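Long-range contacts in Adp-heptose LPS heptosyltransferase II (Escherichia coli, PDB 1PSW), which transfers the second heptose from ADP-L-glycero-beta-D-manno-heptose to heptosyl-Kdo2-lipid A in building the core oligosaccharide of lipopolysaccharide: residues 128-133 and 294-299; 282-287 and 303-308. All blocks are in the same frame, centred on the assembly; numbering follows the deposited sequence.

Interaction 1 of 2, residues 128-133 and 294-299; sequences WPLMVE and FTPPLS
Leu130 and Phe294 bring their CA atoms to 4.8 Å of each other where the touching parts, 129-132 and 294-298, run in directions 42° apart. Leu130 is the N-cap of helix 131-137. The first N-H groups of the helix therefore look outward for acceptors. Met131 N gives a nearly straight hydrogen bond to Phe294 O, 3.1 Å long with 171° at the hydrogen. Water 1 lies 3.0 Å from Val132 N, whose proton it accepts, and donates to the same Phe294 O. One carbonyl thus serves two positions of the first helical turn. Leu130 N is taken up locally by Glu133 OE1, which it meets from above the carboxylate plane.

The fold is GT-B, with two domains each built on a parallel six-stranded sheet. The helix belongs to the N-terminal domain and the loop 294-299 to the C-terminal one, so the contact bridges the two.

The Phe294 ring carries much of the side-chain packing. The side chain starts out away from the helix, but with CG anti to the backbone N (chi1 -175°) the ring comes back against Met131. Met131 CB sits over one face in a CH-pi contact, 3.9 Å from the ring centroid. Pro129 O approaches the ring edge in plane, 3.3 Å from Phe294 CD1. Cut back to an alanine here, the side chain would no longer reach Met131 CB, which would probably lose its aromatic partner and leave a gap beside the helix start. Met131 is selenomethionine here, and its SE lies near the Thr295 methyl. Leu130 CD2 meets Pro296 CD at 3.9 Å, the side chains crossing at about a right angle. Further along, Leu298 CD1 rests 4.0 Å from Val132 CB. Met16 of helix 11-27 touches both Val132 and Leu298.

Interaction 2 of 2, residues 282-287 and 303-308; sequences PLVALY and RVIRLI
Ile305 rests its CD1 against two side chains of the adjoining strand, Val284 and Leu286, both met from one side. Val284 CG1 lies 3.6 Å from Ile305 CD1, and Leu286 CD2 lies 4.0 Å from it. The Ile305 chain is extended about its CB-CG1 bond, with CD1 anti to CA (chi2 179°), carrying CD1 out to these partners. Leu286 and Ile305 run side by side and point the same way.

The other face of the sheet holds Ala285, Val304 and Tyr287. Val304 turns both methyls to the Tyr287 ring, with CG1 3.5 Å from Tyr287 CD1. Val304 CG2 also reaches Ala285 CB.

Between the faces runs a parallel ladder. Arg303 N bonds to Leu283 O, Ala285 N to Arg303 O, Ile305 N to Ala285 O and Tyr287 N to Ile305 O. The bond from Tyr287 N to Ile305 O is 2.9 Å long and almost straight (172° at the hydrogen). Past it, water 2 joins Tyr287 O to Leu307 N. Arg306 lays its aliphatic stem beside Tyr287, with CG 3.7 Å from Tyr287 CB. Its guanidinium goes on to Gly288 O and Gly310 O.

These are the last two strands of the C-terminal Rossmann-like sheet of the GT-B fold, and 302-306 is its edge. Strand 264-268 pairs with the other side of 283-287. Helix 332-347 packs on Val284, Leu286 and Arg303, while helix 271-278 covers Leu283, Ala285 and Tyr287.

From the N terminus, the chain first passes 128-133, which follows edge strand 119-121 of the N-terminal sheet and leads into helix 131-137. It then enters the C-terminal domain and reaches strand 283-287. Next comes 294-299, which closes interaction 1 over 160 intervening residues. Last is 303-308, which closes interaction 2 over only 15. The segments alternate, so the two contacts cross. The loop 294-299 is itself part of the connection between the two strands of interaction 2. Interaction 1 ties domain to domain; interaction 2 ties strand to strand within one domain. They touch directly, with Pro297 CD 3.6 Å from Tyr287 OH and Pro297 also packing on Val304.

Interaction 1 of 2, residues 128-133 and 294-299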
ATOM      1  N   TRP A 128      13.249   0.748  16.100  1.00 21.18           N
ATOM      2  CA  TRP A 128      12.086   1.038  15.248  1.00 21.80           C
ATOM      3  C   TRP A 128      11.871  -0.146  14.309  1.00 20.65           C
ATOM      4  O   TRP A 128      12.225  -0.083  13.135  1.00 21.22           O
ATOM      5  CB  TRP A 128      12.331   2.300  14.419  1.00 22.64           C
ATOM      6  CG  TRP A 128      12.820   3.449  15.232  1.00 23.21           C
ATOM      7  CD1 TRP A 128      14.120   3.749  15.530  1.00 23.54           C
ATOM      8  CD2 TRP A 128      12.019   4.418  15.911  1.00 23.28           C
ATOM      9  NE1 TRP A 128      14.177   4.843  16.355  1.00 22.85           N
ATOM     10  CE2 TRP A 128      12.901   5.273  16.609  1.00 23.93           C
ATOM     11  CE3 TRP A 128      10.640   4.643  16.006  1.00 23.47           C
ATOM     12  CZ2 TRP A 128      12.447   6.342  17.389  1.00 22.95           C
ATOM     13  CZ3 TRP A 128      10.190   5.705  16.782  1.00 23.44           C
ATOM     14  CH2 TRP A 128      11.092   6.538  17.464  1.00 25.05           C
ATOM     15  N   PRO A 129      11.269  -1.235  14.815  1.00 20.75           N
ATOM     16  CA  PRO A 129      11.007  -2.454  14.039  1.00 20.83           C
ATOM     17  C   PRO A 129       9.988  -2.347  12.906  1.00 20.17           C
ATOM     18  O   PRO A 129      10.074  -3.092  11.928  1.00 20.33           O
ATOM     19  CB  PRO A 129      10.573  -3.449  15.109  1.00 21.52           C
ATOM     20  CG  PRO A 129       9.861  -2.577  16.090  1.00 23.13           C
ATOM     21  CD  PRO A 129      10.767  -1.373  16.195  1.00 20.51           C
ATOM     22  N   LEU A 130       9.035  -1.428  13.022  1.00 18.91           N
ATOM     23  CA  LEU A 130       8.011  -1.280  11.989  1.00 18.99           C
ATOM     24  C   LEU A 130       8.227  -0.057  11.109  1.00 17.23           C
ATOM     25  O   LEU A 130       8.597   1.000  11.598  1.00 16.59           O
ATOM     26  CB  LEU A 130       6.624  -1.198  12.640  1.00 18.46           C
ATOM     27  CG  LEU A 130       6.225  -2.390  13.523  1.00 19.70           C
ATOM     28  CD1 LEU A 130       4.797  -2.208  14.026  1.00 18.27           C
ATOM     29  CD2 LEU A 130       6.348  -3.671  12.722  1.00 21.15           C
HETATM   30  N   MSE A 131       7.998  -0.210   9.810  1.00 18.64           N
HETATM   31  CA  MSE A 131       8.149   0.904   8.893  1.00 20.14           C
HETATM   32  C   MSE A 131       7.206   2.035   9.270  1.00 19.07           C
HETATM   33  O   MSE A 131       7.578   3.199   9.168  1.00 17.92           O
HETATM   34  CB  MSE A 131       7.858   0.483   7.448  1.00 24.57           C
HETATM   35  CG  MSE A 131       7.455   1.657   6.550  1.00 33.11           C
HETATM   36 SE   MSE A 131       7.298   1.219   4.660  1.00 48.09          SE
HETATM   37  CE  MSE A 131       8.927   2.015   3.997  1.00 41.85           C
ATOM     38  N   VAL A 132       5.991   1.703   9.708  1.00 18.15           N
ATOM     39  CA  VAL A 132       5.019   2.736  10.079  1.00 18.11           C
ATOM     40  C   VAL A 132       5.534   3.592  11.229  1.00 18.39           C
ATOM     41  O   VAL A 132       5.291   4.805  11.273  1.00 17.61           O
ATOM     42  CB  VAL A 132       3.645   2.136  10.492  1.00 20.35           C
ATOM     43  CG1 VAL A 132       3.761   1.352  11.806  1.00 19.60           C
ATOM     44  CG2 VAL A 132       2.626   3.254  10.638  1.00 19.42           C
ATOM     45  N   GLU A 133       6.241   2.967  12.165  1.00 15.90           N
ATOM     46  CA  GLU A 133       6.797   3.700  13.289  1.00 18.19           C
ATOM     47  C   GLU A 133       7.896   4.638  12.786  1.00 17.56           C
ATOM     48  O   GLU A 133       8.012   5.768  13.254  1.00 18.93           O
ATOM     49  CB  GLU A 133       7.356   2.730  14.336  1.00 16.74           C
ATOM     50  CG  GLU A 133       6.300   1.775  14.883  1.00 19.33           C
ATOM     51  CD  GLU A 133       6.890   0.676  15.749  1.00 23.59           C
ATOM     52  OE1 GLU A 133       8.019   0.225  15.450  1.00 23.84           O
ATOM     53  OE2 GLU A 133       6.218   0.246  16.712  1.00 23.41           O
ATOM     54  N   PHE A 294       8.338  -6.413   9.381  1.00 19.13           N
ATOM     55  CA  PHE A 294       8.619  -5.009   9.067  1.00 18.79           C
ATOM     56  C   PHE A 294       7.418  -4.214   8.571  1.00 16.26           C
ATOM     57  O   PHE A 294       7.178  -3.096   9.017  1.00 15.66           O
ATOM     58  CB  PHE A 294       9.755  -4.947   8.028  1.00 18.92           C
ATOM     59  CG  PHE A 294      10.224  -3.550   7.696  1.00 18.88           C
ATOM     60  CD1 PHE A 294      10.481  -2.629   8.705  1.00 21.84           C
ATOM     61  CD2 PHE A 294      10.434  -3.166   6.376  1.00 21.19           C
ATOM     62  CE1 PHE A 294      10.942  -1.346   8.411  1.00 20.63           C
ATOM     63  CE2 PHE A 294      10.899  -1.882   6.066  1.00 20.98           C
ATOM     64  CZ  PHE A 294      11.150  -0.972   7.089  1.00 22.31           C
ATOM     65  N   THR A 295       6.670  -4.802   7.647  1.00 15.65           N
ATOM     66  CA  THR A 295       5.503  -4.155   7.076  1.00 16.56           C
ATOM     67  C   THR A 295       4.278  -5.051   7.153  1.00 15.21           C
ATOM     68  O   THR A 295       3.751  -5.495   6.133  1.00 14.85           O
ATOM     69  CB  THR A 295       5.752  -3.787   5.608  1.00 16.66           C
ATOM     70  OG1 THR A 295       6.285  -4.925   4.926  1.00 18.31           O
ATOM     71  CG2 THR A 295       6.746  -2.634   5.505  1.00 17.79           C
ATOM     72  N   PRO A 296       3.808  -5.337   8.372  1.00 15.22           N
ATOM     73  CA  PRO A 296       2.629  -6.190   8.526  1.00 15.78           C
ATOM     74  C   PRO A 296       1.350  -5.471   8.114  1.00 16.33           C
ATOM     75  O   PRO A 296       1.298  -4.245   8.076  1.00 17.22           O
ATOM     76  CB  PRO A 296       2.643  -6.523  10.016  1.00 16.25           C
ATOM     77  CG  PRO A 296       3.190  -5.265  10.621  1.00 17.18           C
ATOM     78  CD  PRO A 296       4.331  -4.914   9.683  1.00 15.51           C
ATOM     79  N   PRO A 297       0.304  -6.234   7.768  1.00 16.03           N
ATOM     80  CA  PRO A 297      -0.950  -5.584   7.377  1.00 15.83           C
ATOM     81  C   PRO A 297      -1.543  -4.966   8.641  1.00 15.21           C
ATOM     82  O   PRO A 297      -1.818  -5.673   9.610  1.00 16.94           O
ATOM     83  CB  PRO A 297      -1.785  -6.739   6.814  1.00 13.75           C
ATOM     84  CG  PRO A 297      -1.239  -7.950   7.513  1.00 14.53           C
ATOM     85  CD  PRO A 297       0.245  -7.690   7.549  1.00 14.39           C
ATOM     86  N   LEU A 298      -1.712  -3.645   8.636  1.00 15.72           N
ATOM     87  CA  LEU A 298      -2.227  -2.935   9.804  1.00 14.81           C
ATOM     88  C   LEU A 298      -3.748  -2.861   9.793  1.00 15.26           C
ATOM     89  O   LEU A 298      -4.331  -1.881   9.342  1.00 15.76           O
ATOM     90  CB  LEU A 298      -1.629  -1.525   9.863  1.00 14.56           C
ATOM     91  CG  LEU A 298      -0.098  -1.417   9.850  1.00 15.82           C
ATOM     92  CD1 LEU A 298       0.313   0.049   9.761  1.00 17.85           C
ATOM     93  CD2 LEU A 298       0.476  -2.057  11.099  1.00 15.47           C
ATOM     94  N   SER A 299      -4.378  -3.915  10.299  1.00 15.85           N
ATOM     95  CA  SER A 299      -5.827  -4.020  10.355  1.00 15.23           C
ATOM     96  C   SER A 299      -6.194  -5.155  11.290  1.00 15.80           C
ATOM     97  O   SER A 299      -5.534  -6.194  11.302  1.00 14.85           O
ATOM     98  CB  SER A 299      -6.390  -4.316   8.961  1.00 14.30           C
ATOM     99  OG  SER A 299      -7.801  -4.505   8.999  1.00 16.96           O
TER
HETATM  100  O   HOH W   1       5.007  -1.089   9.347  1.00 17.72           O

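Interaction 2 of 2, residues 282-287 and 303-308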
ATOM      1  N   PRO A 282     -11.861  -7.508   5.281  1.00 19.21           N
ATOM      2  CA  PRO A 282     -11.321  -8.775   5.783  1.00 19.12           C
ATOM      3  C   PRO A 282     -10.281  -9.202   4.758  1.00 18.41           C
ATOM      4  O   PRO A 282     -10.509  -9.087   3.555  1.00 18.74           O
ATOM      5  CB  PRO A 282     -12.533  -9.692   5.784  1.00 20.06           C
ATOM      6  CG  PRO A 282     -13.659  -8.742   6.086  1.00 19.65           C
ATOM      7  CD  PRO A 282     -13.332  -7.551   5.205  1.00 19.48           C
ATOM      8  N   LEU A 283      -9.144  -9.685   5.231  1.00 18.35           N
ATOM      9  CA  LEU A 283      -8.086 -10.071   4.320  1.00 19.50           C
ATOM     10  C   LEU A 283      -7.233 -11.214   4.836  1.00 18.00           C
ATOM     11  O   LEU A 283      -7.005 -11.353   6.033  1.00 16.55           O
ATOM     12  CB  LEU A 283      -7.216  -8.842   4.018  1.00 23.19           C
ATOM     13  CG  LEU A 283      -5.823  -8.998   3.411  1.00 27.35           C
ATOM     14  CD1 LEU A 283      -5.620  -8.035   2.247  1.00 29.81           C
ATOM     15  CD2 LEU A 283      -4.801  -8.744   4.503  1.00 28.24           C
ATOM     16  N   VAL A 284      -6.785 -12.050   3.912  1.00 15.98           N
ATOM     17  CA  VAL A 284      -5.928 -13.178   4.247  1.00 15.71           C
ATOM     18  C   VAL A 284      -4.637 -12.909   3.479  1.00 14.85           C
ATOM     19  O   VAL A 284      -4.648 -12.845   2.248  1.00 16.01           O
ATOM     20  CB  VAL A 284      -6.539 -14.521   3.780  1.00 15.69           C
ATOM     21  CG1 VAL A 284      -5.580 -15.665   4.097  1.00 15.25           C
ATOM     22  CG2 VAL A 284      -7.870 -14.755   4.467  1.00 18.58           C
ATOM     23  N   ALA A 285      -3.540 -12.741   4.210  1.00 14.18           N
ATOM     24  CA  ALA A 285      -2.237 -12.458   3.627  1.00 14.34           C
ATOM     25  C   ALA A 285      -1.336 -13.691   3.686  1.00 16.00           C
ATOM     26  O   ALA A 285      -1.053 -14.222   4.757  1.00 15.89           O
ATOM     27  CB  ALA A 285      -1.595 -11.289   4.359  1.00 13.68           C
ATOM     28  N   LEU A 286      -0.893 -14.136   2.514  1.00 15.83           N
ATOM     29  CA  LEU A 286      -0.056 -15.323   2.390  1.00 15.44           C
ATOM     30  C   LEU A 286       1.434 -15.026   2.316  1.00 15.92           C
ATOM     31  O   LEU A 286       1.904 -14.348   1.394  1.00 16.91           O
ATOM     32  CB  LEU A 286      -0.492 -16.110   1.156  1.00 14.37           C
ATOM     33  CG  LEU A 286      -2.012 -16.288   1.056  1.00 15.17           C
ATOM     34  CD1 LEU A 286      -2.340 -17.110  -0.185  1.00 15.63           C
ATOM     35  CD2 LEU A 286      -2.556 -16.983   2.314  1.00 13.46           C
ATOM     36  N   TYR A 287       2.177 -15.555   3.283  1.00 15.18           N
ATOM     37  CA  TYR A 287       3.623 -15.353   3.349  1.00 17.20           C
ATOM     38  C   TYR A 287       4.422 -16.630   3.143  1.00 18.48           C
ATOM     39  O   TYR A 287       4.002 -17.717   3.537  1.00 18.24           O
ATOM     40  CB  TYR A 287       4.014 -14.765   4.702  1.00 18.33           C
ATOM     41  CG  TYR A 287       3.652 -13.313   4.884  1.00 18.87           C
ATOM     42  CD1 TYR A 287       2.330 -12.920   5.108  1.00 18.96           C
ATOM     43  CD2 TYR A 287       4.637 -12.328   4.842  1.00 17.35           C
ATOM     44  CE1 TYR A 287       2.004 -11.576   5.289  1.00 19.09           C
ATOM     45  CE2 TYR A 287       4.322 -10.986   5.021  1.00 18.79           C
ATOM     46  CZ  TYR A 287       3.010 -10.616   5.247  1.00 18.48           C
ATOM     47  OH  TYR A 287       2.698  -9.288   5.448  1.00 19.15           O
ATOM     48  N   ARG A 303      -5.576 -11.517   8.603  1.00 16.35           N
ATOM     49  CA  ARG A 303      -5.032 -12.749   9.146  1.00 16.96           C
ATOM     50  C   ARG A 303      -3.854 -13.095   8.246  1.00 17.19           C
ATOM     51  O   ARG A 303      -3.924 -12.939   7.021  1.00 17.13           O
ATOM     52  CB  ARG A 303      -6.064 -13.883   9.121  1.00 18.01           C
ATOM     53  CG  ARG A 303      -7.255 -13.668  10.055  1.00 16.73           C
ATOM     54  CD  ARG A 303      -6.809 -13.532  11.511  1.00 18.60           C
ATOM     55  NE  ARG A 303      -7.935 -13.440  12.443  1.00 19.45           N
ATOM     56  CZ  ARG A 303      -8.683 -12.355  12.630  1.00 19.51           C
ATOM     57  NH1 ARG A 303      -8.436 -11.241  11.951  1.00 16.40           N
ATOM     58  NH2 ARG A 303      -9.682 -12.385  13.505  1.00 18.18           N
ATOM     59  N   VAL A 304      -2.770 -13.549   8.862  1.00 15.50           N
ATOM     60  CA  VAL A 304      -1.567 -13.908   8.135  1.00 16.50           C
ATOM     61  C   VAL A 304      -1.334 -15.402   8.203  1.00 16.09           C
ATOM     62  O   VAL A 304      -1.454 -16.015   9.265  1.00 16.45           O
ATOM     63  CB  VAL A 304      -0.330 -13.189   8.710  1.00 17.14           C
ATOM     64  CG1 VAL A 304       0.942 -13.851   8.194  1.00 19.55           C
ATOM     65  CG2 VAL A 304      -0.348 -11.704   8.305  1.00 15.86           C
ATOM     66  N   ILE A 305      -1.018 -15.992   7.059  1.00 16.10           N
ATOM     67  CA  ILE A 305      -0.732 -17.417   7.002  1.00 16.65           C
ATOM     68  C   ILE A 305       0.698 -17.585   6.516  1.00 17.70           C
ATOM     69  O   ILE A 305       1.074 -17.068   5.461  1.00 15.76           O
ATOM     70  CB  ILE A 305      -1.673 -18.146   6.033  1.00 16.84           C
ATOM     71  CG1 ILE A 305      -3.129 -17.942   6.481  1.00 16.73           C
ATOM     72  CG2 ILE A 305      -1.335 -19.640   5.996  1.00 19.69           C
ATOM     73  CD1 ILE A 305      -4.149 -18.603   5.577  1.00 16.73           C
ATOM     74  N   ARG A 306       1.501 -18.287   7.308  1.00 19.84           N
ATOM     75  CA  ARG A 306       2.897 -18.557   6.969  1.00 21.12           C
ATOM     76  C   ARG A 306       3.255 -19.876   7.633  1.00 21.94           C
ATOM     77  O   ARG A 306       2.988 -20.073   8.820  1.00 20.48           O
ATOM     78  CB  ARG A 306       3.834 -17.456   7.478  1.00 21.46           C
ATOM     79  CG  ARG A 306       5.231 -17.556   6.867  1.00 21.26           C
ATOM     80  CD  ARG A 306       6.235 -16.615   7.513  1.00 22.23           C
ATOM     81  NE  ARG A 306       7.526 -16.654   6.823  1.00 21.98           N
ATOM     82  CZ  ARG A 306       8.676 -16.230   7.346  1.00 24.36           C
ATOM     83  NH1 ARG A 306       8.711 -15.732   8.576  1.00 22.61           N
ATOM     84  NH2 ARG A 306       9.796 -16.298   6.635  1.00 22.94           N
ATOM     85  N   LEU A 307       3.854 -20.783   6.873  1.00 23.63           N
ATOM     86  CA  LEU A 307       4.199 -22.095   7.403  1.00 26.29           C
ATOM     87  C   LEU A 307       5.625 -22.205   7.928  1.00 27.86           C
ATOM     88  O   LEU A 307       5.936 -23.120   8.686  1.00 30.31           O
ATOM     89  CB  LEU A 307       3.962 -23.154   6.323  1.00 24.12           C
ATOM     90  CG  LEU A 307       2.540 -23.185   5.745  1.00 23.68           C
ATOM     91  CD1 LEU A 307       2.464 -24.225   4.644  1.00 24.97           C
ATOM     92  CD2 LEU A 307       1.533 -23.491   6.846  1.00 23.98           C
ATOM     93  N   ILE A 308       6.491 -21.283   7.526  1.00 29.22           N
ATOM     94  CA  ILE A 308       7.881 -21.315   7.974  1.00 30.73           C
ATOM     95  C   ILE A 308       8.242 -20.114   8.845  1.00 32.78           C
ATOM     96  O   ILE A 308       7.432 -19.204   9.034  1.00 30.98           O
ATOM     97  CB  ILE A 308       8.848 -21.373   6.771  1.00 30.33           C
ATOM     98  CG1 ILE A 308       8.659 -20.139   5.884  1.00 29.11           C
ATOM     99  CG2 ILE A 308       8.593 -22.637   5.966  1.00 29.32           C
ATOM    100  CD1 ILE A 308       9.697 -20.007   4.796  1.00 29.41           C
TER
HETATM  101  O   HOH W   2       4.469 -20.298   4.191  1.00 17.47           O